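Local structure of probable branched-chain-amino-acid aminotransferase (Thermotoga maritima MSB8, 3CSW) at residues 29-32 with 33-36; 222-225 with 226-230; 247-251 with 252-256. The protein probably catalyses the pyridoxal-phosphate-dependent transfer of amino groups between leucine, isoleucine or valine and 2-oxoglutarate in branched-chain amino acid biosynthesis. All blocks are in the same frame, centred on the assembly; numbering follows the deposited sequence.

Contact 1 (29-32 with 33-36); sequences LDFS and LFEK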
ATOM      1  N   LEU A  29      24.549 -33.896  -9.537  1.00 62.81           N
ATOM      2  CA  LEU A  29      23.168 -34.010  -9.106  1.00 61.55           C
ATOM      3  C   LEU A  29      22.261 -34.377 -10.270  1.00 58.45           C
ATOM      4  O   LEU A  29      22.612 -34.180 -11.428  1.00 57.18           O
ATOM      5  CB  LEU A  29      22.714 -32.725  -8.398  1.00 62.66           C
ATOM      6  CG  LEU A  29      22.637 -31.393  -9.144  1.00 63.33           C
ATOM      7  CD1 LEU A  29      22.038 -30.370  -8.203  1.00 62.85           C
ATOM      8  CD2 LEU A  29      23.983 -30.925  -9.648  1.00 63.76           C
ATOM      9  N   ASP A  30      21.114 -34.963  -9.946  1.00 56.55           N
ATOM     10  CA  ASP A  30      20.102 -35.283 -10.941  1.00 56.41           C
ATOM     11  C   ASP A  30      19.683 -33.973 -11.614  1.00 53.04           C
ATOM     12  O   ASP A  30      19.473 -32.968 -10.937  1.00 50.27           O
ATOM     13  CB  ASP A  30      18.903 -35.947 -10.256  1.00 58.37           C
ATOM     14  CG  ASP A  30      17.905 -36.550 -11.243  1.00 68.80           C
ATOM     15  OD1 ASP A  30      17.833 -36.132 -12.425  1.00 80.60           O
ATOM     16  OD2 ASP A  30      17.171 -37.465 -10.817  1.00 84.18           O
ATOM     17  N   PHE A  31      19.584 -33.985 -12.942  1.00 50.77           N
ATOM     18  CA  PHE A  31      19.226 -32.790 -13.690  1.00 48.75           C
ATOM     19  C   PHE A  31      17.871 -32.221 -13.291  1.00 48.44           C
ATOM     20  O   PHE A  31      17.707 -31.005 -13.236  1.00 47.68           O
ATOM     21  CB  PHE A  31      19.215 -33.022 -15.199  1.00 48.14           C
ATOM     22  CG  PHE A  31      18.801 -31.804 -15.953  1.00 47.27           C
ATOM     23  CD1 PHE A  31      19.730 -30.818 -16.253  1.00 45.69           C
ATOM     24  CD2 PHE A  31      17.463 -31.583 -16.265  1.00 46.23           C
ATOM     25  CE1 PHE A  31      19.341 -29.661 -16.903  1.00 48.11           C
ATOM     26  CE2 PHE A  31      17.065 -30.428 -16.914  1.00 43.81           C
ATOM     27  CZ  PHE A  31      18.004 -29.466 -17.240  1.00 46.95           C
ATOM     28  N   SER A  32      16.902 -33.092 -13.033  1.00 48.49           N
ATOM     29  CA  SER A  32      15.580 -32.646 -12.604  1.00 50.05           C
ATOM     30  C   SER A  32      15.652 -31.891 -11.273  1.00 48.05           C
ATOM     31  O   SER A  32      14.904 -30.945 -11.077  1.00 48.33           O
ATOM     32  CB  SER A  32      14.612 -33.823 -12.499  1.00 49.68           C
ATOM     33  OG  SER A  32      15.107 -34.782 -11.590  1.00 56.38           O
ATOM     34  N   LEU A  33      16.544 -32.315 -10.376  1.00 46.07           N
ATOM     35  CA  LEU A  33      16.771 -31.602  -9.124  1.00 45.39           C
ATOM     36  C   LEU A  33      17.386 -30.216  -9.387  1.00 42.85           C
ATOM     37  O   LEU A  33      16.994 -29.232  -8.766  1.00 40.91           O
ATOM     38  CB  LEU A  33      17.645 -32.420  -8.158  1.00 46.48           C
ATOM     39  CG  LEU A  33      17.871 -31.808  -6.760  1.00 47.13           C
ATOM     40  CD1 LEU A  33      17.966 -32.876  -5.695  1.00 51.18           C
ATOM     41  CD2 LEU A  33      19.113 -30.932  -6.712  1.00 51.07           C
ATOM     42  N   PHE A  34      18.335 -30.141 -10.307  1.00 41.07           N
ATOM     43  CA  PHE A  34      18.938 -28.867 -10.667  1.00 40.10           C
ATOM     44  C   PHE A  34      17.911 -27.906 -11.272  1.00 39.09           C
ATOM     45  O   PHE A  34      17.877 -26.729 -10.906  1.00 35.49           O
ATOM     46  CB  PHE A  34      20.109 -29.066 -11.639  1.00 40.37           C
ATOM     47  CG  PHE A  34      20.702 -27.777 -12.166  1.00 39.21           C
ATOM     48  CD1 PHE A  34      21.338 -26.891 -11.319  1.00 42.79           C
ATOM     49  CD2 PHE A  34      20.640 -27.465 -13.511  1.00 43.19           C
ATOM     50  CE1 PHE A  34      21.885 -25.716 -11.805  1.00 41.94           C
ATOM     51  CE2 PHE A  34      21.182 -26.297 -13.996  1.00 48.23           C
ATOM     52  CZ  PHE A  34      21.809 -25.420 -13.142  1.00 45.02           C
ATOM     53  N   GLU A  35      17.094 -28.388 -12.207  1.00 39.42           N
ATOM     54  CA  GLU A  35      16.109 -27.517 -12.846  1.00 40.66           C
ATOM     55  C   GLU A  35      15.125 -26.989 -11.790  1.00 40.63           C
ATOM     56  O   GLU A  35      14.815 -25.808 -11.759  1.00 41.05           O
ATOM     57  CB  GLU A  35      15.386 -28.228 -13.993  1.00 39.15           C
ATOM     58  CG  GLU A  35      14.523 -27.288 -14.833  1.00 42.27           C
ATOM     59  CD  GLU A  35      13.745 -27.977 -15.943  1.00 42.32           C
ATOM     60  OE1 GLU A  35      13.680 -29.228 -15.956  1.00 43.55           O
ATOM     61  OE2 GLU A  35      13.196 -27.249 -16.809  1.00 42.41           O
ATOM     62  N   LYS A  36      14.684 -27.871 -10.907  1.00 40.79           N
ATOM     63  CA  LYS A  36      13.759 -27.525  -9.841  1.00 40.82           C
ATOM     64  C   LYS A  36      14.349 -26.576  -8.787  1.00 38.50           C
ATOM     65  O   LYS A  36      13.637 -25.740  -8.231  1.00 37.92           O
ATOM     66  CB  LYS A  36      13.275 -28.817  -9.168  1.00 43.36           C
ATOM     67  CG  LYS A  36      12.224 -28.632  -8.076  1.00 49.05           C
ATOM     68  CD  LYS A  36      10.917 -28.097  -8.633  1.00 59.70           C
ATOM     69  CE  LYS A  36       9.901 -27.800  -7.532  1.00 62.40           C
ATOM     70  NZ  LYS A  36       8.625 -27.261  -8.114  1.00 61.00           N
TER
HETATM   71  O   HOH W   1      12.460 -30.612 -13.058  1.00 55.37           O

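Contact 2 (222-225 with 226-230); sequences RVVW and VWELF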
ATOM      1  N   ARG A 222       9.666  -2.213  18.240  1.00 30.00           N
ATOM      2  CA  ARG A 222       8.505  -1.468  17.729  1.00 30.21           C
ATOM      3  C   ARG A 222       8.697  -1.102  16.263  1.00 29.69           C
ATOM      4  O   ARG A 222       9.708  -1.413  15.665  1.00 32.05           O
ATOM      5  CB  ARG A 222       8.291  -0.200  18.557  1.00 28.37           C
ATOM      6  CG  ARG A 222       9.514   0.691  18.650  1.00 27.09           C
ATOM      7  CD  ARG A 222       9.116   2.045  19.178  1.00 32.63           C
ATOM      8  NE  ARG A 222      10.235   2.980  19.306  1.00 33.02           N
ATOM      9  CZ  ARG A 222      10.649   3.818  18.356  1.00 34.91           C
ATOM     10  NH1 ARG A 222      10.105   3.834  17.141  1.00 34.23           N
ATOM     11  NH2 ARG A 222      11.647   4.628  18.622  1.00 35.92           N
ATOM     12  N   VAL A 223       7.711  -0.456  15.682  1.00 30.81           N
ATOM     13  CA  VAL A 223       7.864   0.112  14.362  1.00 30.99           C
ATOM     14  C   VAL A 223       8.852   1.295  14.477  1.00 31.92           C
ATOM     15  O   VAL A 223       8.674   2.178  15.309  1.00 29.97           O
ATOM     16  CB  VAL A 223       6.508   0.573  13.770  1.00 30.67           C
ATOM     17  CG1 VAL A 223       6.711   1.356  12.449  1.00 28.09           C
ATOM     18  CG2 VAL A 223       5.591  -0.638  13.566  1.00 29.97           C
ATOM     19  N   VAL A 224       9.894   1.264  13.643  1.00 30.06           N
ATOM     20  CA  VAL A 224      10.938   2.284  13.601  1.00 29.01           C
ATOM     21  C   VAL A 224      10.858   2.890  12.199  1.00 29.32           C
ATOM     22  O   VAL A 224      10.901   2.170  11.223  1.00 27.43           O
ATOM     23  CB  VAL A 224      12.312   1.659  13.845  1.00 27.91           C
ATOM     24  CG1 VAL A 224      13.451   2.715  13.698  1.00 28.17           C
ATOM     25  CG2 VAL A 224      12.338   0.973  15.220  1.00 20.82           C
ATOM     26  N   TRP A 225      10.655   4.201  12.115  1.00 27.51           N
ATOM     27  CA  TRP A 225      10.566   4.906  10.823  1.00 27.30           C
ATOM     28  C   TRP A 225      11.971   5.290  10.329  1.00 27.85           C
ATOM     29  O   TRP A 225      12.873   5.568  11.138  1.00 26.71           O
ATOM     30  CB  TRP A 225       9.656   6.146  10.951  1.00 26.25           C
ATOM     31  CG  TRP A 225       8.244   5.805  11.313  1.00 28.69           C
ATOM     32  CD1 TRP A 225       7.586   6.165  12.449  1.00 31.97           C
ATOM     33  CD2 TRP A 225       7.310   5.027  10.540  1.00 27.09           C
ATOM     34  NE1 TRP A 225       6.298   5.673  12.429  1.00 34.70           N
ATOM     35  CE2 TRP A 225       6.107   4.962  11.280  1.00 33.50           C
ATOM     36  CE3 TRP A 225       7.379   4.371   9.313  1.00 29.35           C
ATOM     37  CZ2 TRP A 225       4.990   4.286  10.830  1.00 27.37           C
ATOM     38  CZ3 TRP A 225       6.251   3.665   8.871  1.00 29.68           C
ATOM     39  CH2 TRP A 225       5.087   3.625   9.637  1.00 26.71           C
ATOM     40  N   VAL A 226      12.167   5.302   9.011  1.00 26.68           N
ATOM     41  CA  VAL A 226      13.521   5.520   8.456  1.00 26.21           C
ATOM     42  C   VAL A 226      14.267   6.756   9.011  1.00 28.25           C
ATOM     43  O   VAL A 226      15.464   6.676   9.306  1.00 29.37           O
ATOM     44  CB  VAL A 226      13.536   5.524   6.918  1.00 26.88           C
ATOM     45  CG1 VAL A 226      12.564   6.580   6.333  1.00 20.77           C
ATOM     46  CG2 VAL A 226      15.005   5.637   6.386  1.00 25.07           C
ATOM     47  N   TRP A 227      13.569   7.876   9.162  1.00 27.65           N
ATOM     48  CA  TRP A 227      14.191   9.123   9.653  1.00 29.12           C
ATOM     49  C   TRP A 227      14.769   9.067  11.094  1.00 30.20           C
ATOM     50  O   TRP A 227      15.641   9.854  11.447  1.00 27.75           O
ATOM     51  CB  TRP A 227      13.226  10.291   9.487  1.00 28.50           C
ATOM     52  CG  TRP A 227      11.940  10.194  10.253  1.00 26.28           C
ATOM     53  CD1 TRP A 227      11.702  10.642  11.531  1.00 29.76           C
ATOM     54  CD2 TRP A 227      10.697   9.666   9.779  1.00 23.33           C
ATOM     55  NE1 TRP A 227      10.395  10.386  11.886  1.00 31.50           N
ATOM     56  CE2 TRP A 227       9.755   9.796  10.829  1.00 29.54           C
ATOM     57  CE3 TRP A 227      10.282   9.095   8.569  1.00 27.55           C
ATOM     58  CZ2 TRP A 227       8.419   9.390  10.693  1.00 33.70           C
ATOM     59  CZ3 TRP A 227       8.954   8.672   8.440  1.00 30.71           C
ATOM     60  CH2 TRP A 227       8.039   8.827   9.493  1.00 25.72           C
ATOM     61  N   GLU A 228      14.308   8.112  11.905  1.00 30.33           N
ATOM     62  CA  GLU A 228      14.863   7.880  13.234  1.00 29.87           C
ATOM     63  C   GLU A 228      16.314   7.396  13.171  1.00 28.13           C
ATOM     64  O   GLU A 228      17.069   7.640  14.083  1.00 28.71           O
ATOM     65  CB  GLU A 228      14.037   6.871  14.046  1.00 29.47           C
ATOM     66  CG  GLU A 228      12.578   7.238  14.255  1.00 31.97           C
ATOM     67  CD  GLU A 228      11.888   6.299  15.244  1.00 30.78           C
ATOM     68  OE1 GLU A 228      12.324   6.245  16.401  1.00 37.36           O
ATOM     69  OE2 GLU A 228      10.901   5.643  14.878  1.00 29.16           O
ATOM     70  N   LEU A 229      16.691   6.683  12.121  1.00 27.90           N
ATOM     71  CA  LEU A 229      18.085   6.268  11.947  1.00 28.47           C
ATOM     72  C   LEU A 229      18.970   7.521  11.784  1.00 28.99           C
ATOM     73  O   LEU A 229      20.103   7.570  12.263  1.00 27.72           O
ATOM     74  CB  LEU A 229      18.241   5.360  10.726  1.00 28.37           C
ATOM     75  CG  LEU A 229      17.544   3.992  10.708  1.00 33.07           C
ATOM     76  CD1 LEU A 229      17.821   3.255   9.373  1.00 24.14           C
ATOM     77  CD2 LEU A 229      17.937   3.117  11.903  1.00 25.52           C
ATOM     78  N   PHE A 230      18.440   8.535  11.118  1.00 30.79           N
ATOM     79  CA  PHE A 230      19.202   9.760  10.859  1.00 31.95           C
ATOM     80  C   PHE A 230      19.264  10.676  12.076  1.00 31.71           C
ATOM     81  O   PHE A 230      20.045  11.621  12.096  1.00 34.07           O
ATOM     82  CB  PHE A 230      18.678  10.483   9.617  1.00 30.58           C
ATOM     83  CG  PHE A 230      18.950   9.736   8.333  1.00 31.74           C
ATOM     84  CD1 PHE A 230      18.102   8.724   7.904  1.00 30.18           C
ATOM     85  CD2 PHE A 230      20.052  10.047   7.544  1.00 34.46           C
ATOM     86  CE1 PHE A 230      18.356   8.007   6.717  1.00 28.34           C
ATOM     87  CE2 PHE A 230      20.305   9.337   6.346  1.00 30.40           C
ATOM     88  CZ  PHE A 230      19.457   8.325   5.937  1.00 29.94           C
TER

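Contact 3 (247-251 with 252-256); sequences VRRLN and EHSFF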
ATOM      1  N   VAL A 247      27.844   0.651  13.126  1.00 31.48           N
ATOM      2  CA  VAL A 247      27.687   1.432  11.902  1.00 30.89           C
ATOM      3  C   VAL A 247      28.215   2.827  12.163  1.00 30.58           C
ATOM      4  O   VAL A 247      27.680   3.562  13.005  1.00 31.27           O
ATOM      5  CB  VAL A 247      26.210   1.509  11.404  1.00 31.73           C
ATOM      6  CG1 VAL A 247      26.080   2.496  10.221  1.00 25.06           C
ATOM      7  CG2 VAL A 247      25.653   0.087  11.023  1.00 23.43           C
ATOM      8  N   ARG A 248      29.279   3.205  11.459  1.00 31.54           N
ATOM      9  CA  ARG A 248      29.803   4.570  11.614  1.00 32.09           C
ATOM     10  C   ARG A 248      29.156   5.623  10.694  1.00 30.87           C
ATOM     11  O   ARG A 248      29.189   6.820  11.006  1.00 30.52           O
ATOM     12  CB  ARG A 248      31.316   4.594  11.478  1.00 33.16           C
ATOM     13  CG  ARG A 248      31.842   4.485  10.131  1.00 37.78           C
ATOM     14  CD  ARG A 248      33.364   4.819  10.110  1.00 47.71           C
ATOM     15  NE  ARG A 248      33.898   4.147   8.938  1.00 52.33           N
ATOM     16  CZ  ARG A 248      33.703   4.549   7.678  1.00 58.41           C
ATOM     17  NH1 ARG A 248      33.039   5.678   7.407  1.00 62.02           N
ATOM     18  NH2 ARG A 248      34.188   3.818   6.672  1.00 63.18           N
ATOM     19  N   ARG A 249      28.544   5.166   9.593  1.00 30.53           N
ATOM     20  CA  ARG A 249      27.933   6.058   8.614  1.00 30.51           C
ATOM     21  C   ARG A 249      26.745   5.392   7.866  1.00 30.14           C
ATOM     22  O   ARG A 249      26.856   4.256   7.419  1.00 28.01           O
ATOM     23  CB  ARG A 249      29.024   6.458   7.636  1.00 30.10           C
ATOM     24  CG  ARG A 249      28.734   7.602   6.731  1.00 31.67           C
ATOM     25  CD  ARG A 249      30.065   8.066   6.152  1.00 40.10           C
ATOM     26  NE  ARG A 249      29.986   9.347   5.465  1.00 46.41           N
ATOM     27  CZ  ARG A 249      29.903   9.495   4.141  1.00 57.63           C
ATOM     28  NH1 ARG A 249      29.876   8.429   3.335  1.00 59.99           N
ATOM     29  NH2 ARG A 249      29.844  10.723   3.612  1.00 53.76           N
ATOM     30  N   LEU A 250      25.613   6.095   7.801  1.00 27.46           N
ATOM     31  CA  LEU A 250      24.451   5.708   7.018  1.00 28.46           C
ATOM     32  C   LEU A 250      24.314   6.726   5.899  1.00 27.44           C
ATOM     33  O   LEU A 250      24.142   7.905   6.153  1.00 28.49           O
ATOM     34  CB  LEU A 250      23.178   5.697   7.888  1.00 29.44           C
ATOM     35  CG  LEU A 250      21.809   5.561   7.217  1.00 28.88           C
ATOM     36  CD1 LEU A 250      21.670   4.240   6.437  1.00 27.51           C
ATOM     37  CD2 LEU A 250      20.671   5.767   8.268  1.00 27.83           C
ATOM     38  N   ASN A 251      24.377   6.272   4.656  1.00 29.00           N
ATOM     39  CA  ASN A 251      24.370   7.176   3.517  1.00 30.11           C
ATOM     40  C   ASN A 251      25.507   8.204   3.742  1.00 30.34           C
ATOM     41  O   ASN A 251      26.671   7.808   3.826  1.00 29.09           O
ATOM     42  CB  ASN A 251      22.974   7.811   3.297  1.00 30.57           C
ATOM     43  CG  ASN A 251      21.954   6.847   2.681  1.00 28.95           C
ATOM     44  OD1 ASN A 251      22.128   5.639   2.674  1.00 35.12           O
ATOM     45  ND2 ASN A 251      20.878   7.401   2.154  1.00 34.25           N
ATOM     46  N   GLU A 252      25.200   9.496   3.867  1.00 31.67           N
ATOM     47  CA  GLU A 252      26.249  10.502   4.138  1.00 32.79           C
ATOM     48  C   GLU A 252      26.249  10.962   5.598  1.00 31.60           C
ATOM     49  O   GLU A 252      26.943  11.907   5.948  1.00 32.89           O
ATOM     50  CB  GLU A 252      26.054  11.721   3.249  1.00 34.26           C
ATOM     51  CG  GLU A 252      26.169  11.477   1.763  1.00 39.53           C
ATOM     52  CD  GLU A 252      25.565  12.630   0.958  1.00 47.38           C
ATOM     53  OE1 GLU A 252      24.320  12.836   1.002  1.00 51.70           O
ATOM     54  OE2 GLU A 252      26.349  13.332   0.285  1.00 52.82           O
ATOM     55  N   HIS A 253      25.478  10.283   6.441  1.00 31.59           N
ATOM     56  CA  HIS A 253      25.324  10.642   7.834  1.00 31.36           C
ATOM     57  C   HIS A 253      26.254   9.833   8.728  1.00 30.71           C
ATOM     58  O   HIS A 253      26.031   8.652   8.946  1.00 29.71           O
ATOM     59  CB  HIS A 253      23.859  10.412   8.254  1.00 33.85           C
ATOM     60  CG  HIS A 253      23.546  10.873   9.647  1.00 34.12           C
ATOM     61  ND1 HIS A 253      23.097  12.146   9.927  1.00 39.35           N
ATOM     62  CD2 HIS A 253      23.627  10.232  10.837  1.00 33.96           C
ATOM     63  CE1 HIS A 253      22.916  12.265  11.233  1.00 37.27           C
ATOM     64  NE2 HIS A 253      23.229  11.118  11.805  1.00 33.99           N
ATOM     65  N   SER A 254      27.269  10.489   9.283  1.00 31.96           N
ATOM     66  CA  SER A 254      28.180   9.863  10.237  1.00 33.07           C
ATOM     67  C   SER A 254      27.606   9.847  11.636  1.00 32.97           C
ATOM     68  O   SER A 254      27.075  10.854  12.105  1.00 33.80           O
ATOM     69  CB  SER A 254      29.521  10.620  10.293  1.00 33.97           C
ATOM     70  OG  SER A 254      30.307  10.343   9.139  1.00 41.61           O
ATOM     71  N   PHE A 255      27.741   8.695  12.297  1.00 32.64           N
ATOM     72  CA  PHE A 255      27.446   8.545  13.721  1.00 33.10           C
ATOM     73  C   PHE A 255      28.697   8.764  14.584  1.00 33.85           C
ATOM     74  O   PHE A 255      28.599   9.290  15.686  1.00 33.68           O
ATOM     75  CB  PHE A 255      26.873   7.157  14.013  1.00 31.66           C
ATOM     76  CG  PHE A 255      25.569   6.918  13.353  1.00 29.74           C
ATOM     77  CD1 PHE A 255      24.421   7.536  13.831  1.00 31.99           C
ATOM     78  CD2 PHE A 255      25.487   6.134  12.213  1.00 28.36           C
ATOM     79  CE1 PHE A 255      23.211   7.350  13.186  1.00 33.04           C
ATOM     80  CE2 PHE A 255      24.277   5.943  11.580  1.00 34.46           C
ATOM     81  CZ  PHE A 255      23.147   6.554  12.058  1.00 28.84           C
ATOM     82  N   PHE A 256      29.849   8.316  14.087  1.00 33.77           N
ATOM     83  CA  PHE A 256      31.117   8.498  14.777  1.00 35.86           C
ATOM     84  C   PHE A 256      32.298   8.497  13.825  1.00 38.14           C
ATOM     85  O   PHE A 256      32.180   8.122  12.665  1.00 37.45           O
ATOM     86  CB  PHE A 256      31.317   7.451  15.890  1.00 34.77           C
ATOM     87  CG  PHE A 256      31.440   6.030  15.402  1.00 34.27           C
ATOM     88  CD1 PHE A 256      32.663   5.535  14.969  1.00 32.87           C
ATOM     89  CD2 PHE A 256      30.345   5.167  15.444  1.00 32.33           C
ATOM     90  CE1 PHE A 256      32.787   4.223  14.554  1.00 32.57           C
ATOM     91  CE2 PHE A 256      30.464   3.851  15.036  1.00 30.45           C
ATOM     92  CZ  PHE A 256      31.688   3.376  14.588  1.00 31.60           C
TER

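Contact 1 (29-32 with 33-36)
L29 and D30 close strand 26-30, and the chain passes straight into helix 31-37, whose first turn is tied back on them: F34 N donates to D30 O over 3.1 Å, the first i to i+4 bond of an alpha helix. The next two such bonds follow in step, E35 N to F31 O and K36 N to S32 O; the first of these runs nearly along the F31 C=O, while the second leaves the carbonyl plane by 33°. D30 is the N-cap. With its CG anti to the backbone N (chi1 -169°), the carboxylate folds over the start of the helix, and OD1 takes the amide hydrogen of S32 N at 3.2 Å from above the carboxylate plane. S32 OG adds a weak bond to the same OD1. This cap satisfies an amide at the helix start that has no preceding carbonyl within the helix to bind.

On another side of the turn the contact is apolar. L29 CD1 meets L33 CD2 at 3.3 Å, tighter than usual, with the two leucine side chains crossing at about a right angle. The same L29 methyl also lies beside F34 CB. F31 comes to the edge of the F34 ring with its CE1, 4.2 Å from F34 CD2.

E35 carries the polar link to the second subunit: its OE2 reaches K99 and Y101 of that chain, while F31 packs on I15 there. L29 and D30 also join an antiparallel ladder with the second subunit, so that the sheet runs on from one chain to the next. K36 turns its NZ to Q39. The other oxygen of the glutamate stays nearer home: E35 OE1 lies 3.7 Å from F31 CE2, and a water that donates to S32 O at 3.2 Å also reaches E35 OE1 weakly.

Contact 2 (222-225 with 226-230)
R222 and E228 meet because their torsions send them at each other: R222 sets CG between its backbone N and carbonyl carbon (chi1 54°) and runs extended to NE, while E228 keeps CG beside its own N (chi1 -58°) and stretches back. The salt bridge is end-on and two-pronged. R222 NH2 reaches E228 OE1 at 2.8 Å and R222 NH1 reaches E228 OE2 at 3.0 Å, each on a syn lone pair, with guanidinium and carboxylate nearly coplanar. On the anti side, tilted 32° out of the carboxylate plane, OE2 also accepts from W225 N at 3.1 Å, and W225 O in turn receives E228 N. A glutamine replacing E228 would put an NH2 where one oxygen accepts, which would probably set donor against donor at R222 and break the two-pronged grip. R222 NE pairs with E220. W225 CB sits 3.4 Å from the centroid of the W227 six-membered ring, a CH-pi contact over its face; the two indoles are nearly parallel but slid apart. A cation-pi contact joins W225 to R133 of the third subunit. The turn links strand 219-222 to helix 226-230, V224 and E228 resting on L184 of strand 181-186, L229 on V182.

Contact 3 (247-251 with 252-256)
R249 and S254 face each other as the non-hydrogen-bonded pair of a tight beta hairpin, strands 249-250 and 253-254, whose type II' turn has N251 and E252 at its corners. The R249 side chain lies along its partner strand, extended from CG to NE. CB and CG pass H253 O, with CG 3.6 Å from that oxygen; CD and NE then run by S254 OG, which lies at the edge of the guanidinium, near its plane. At the tip the flat group covers the turn: NH2 stands 3.6 Å from E252 CA, and N251 O and E252 CA lie over one of its faces. R249 NH1 has a long, weak ion pair with E126 of strand 125-129, which runs beside strand 249-250 in the same sheet. The E252 carboxylate goes elsewhere, to K186 of the third subunit.

Next to this pair, L250 and H253 trade both backbone bonds: H253 N gives to L250 O at 2.7 Å and L250 N to H253 O at 2.8 Å. Beyond the ladder, F255 N donates to R248 O at 2.7 Å, with F256 N adding a weak bond to the same oxygen. The F255 ring tucks in behind, its CE2 3.9 Å from L250 CB and also near V247 CG1, while H253 CD2 lies over one of its faces.

F256 closes the open end of the hairpin. Its CG sits between the backbone N and carbonyl carbon (chi1 65°), which swings the ring back over the corner at R248, and R248 CB lies over the ring face, 3.5 Å from its centroid, in a CH-pi contact.

Contacts 2 and 3 are neighbours, their centres about 15 Å apart, whereas contact 1 sits on the other side of the chain's centre, about 43 Å from contact 2 and 45 Å from contact 3, centre to centre. The short helix 226-230 of contact 2 packs against the hairpin of contact 3: L229 CB meets L250 CD2 at 3.5 Å, and L229 O comes within 3.2 Å of F255 CZ. Both of these contacts reach the third subunit, contact 1 the second, so all three lie at subunit interfaces. None lines the cofactor site; the bound pyridoxal phosphate is about 14 Å from the side chain of L229 and about 13 Å from that of V247.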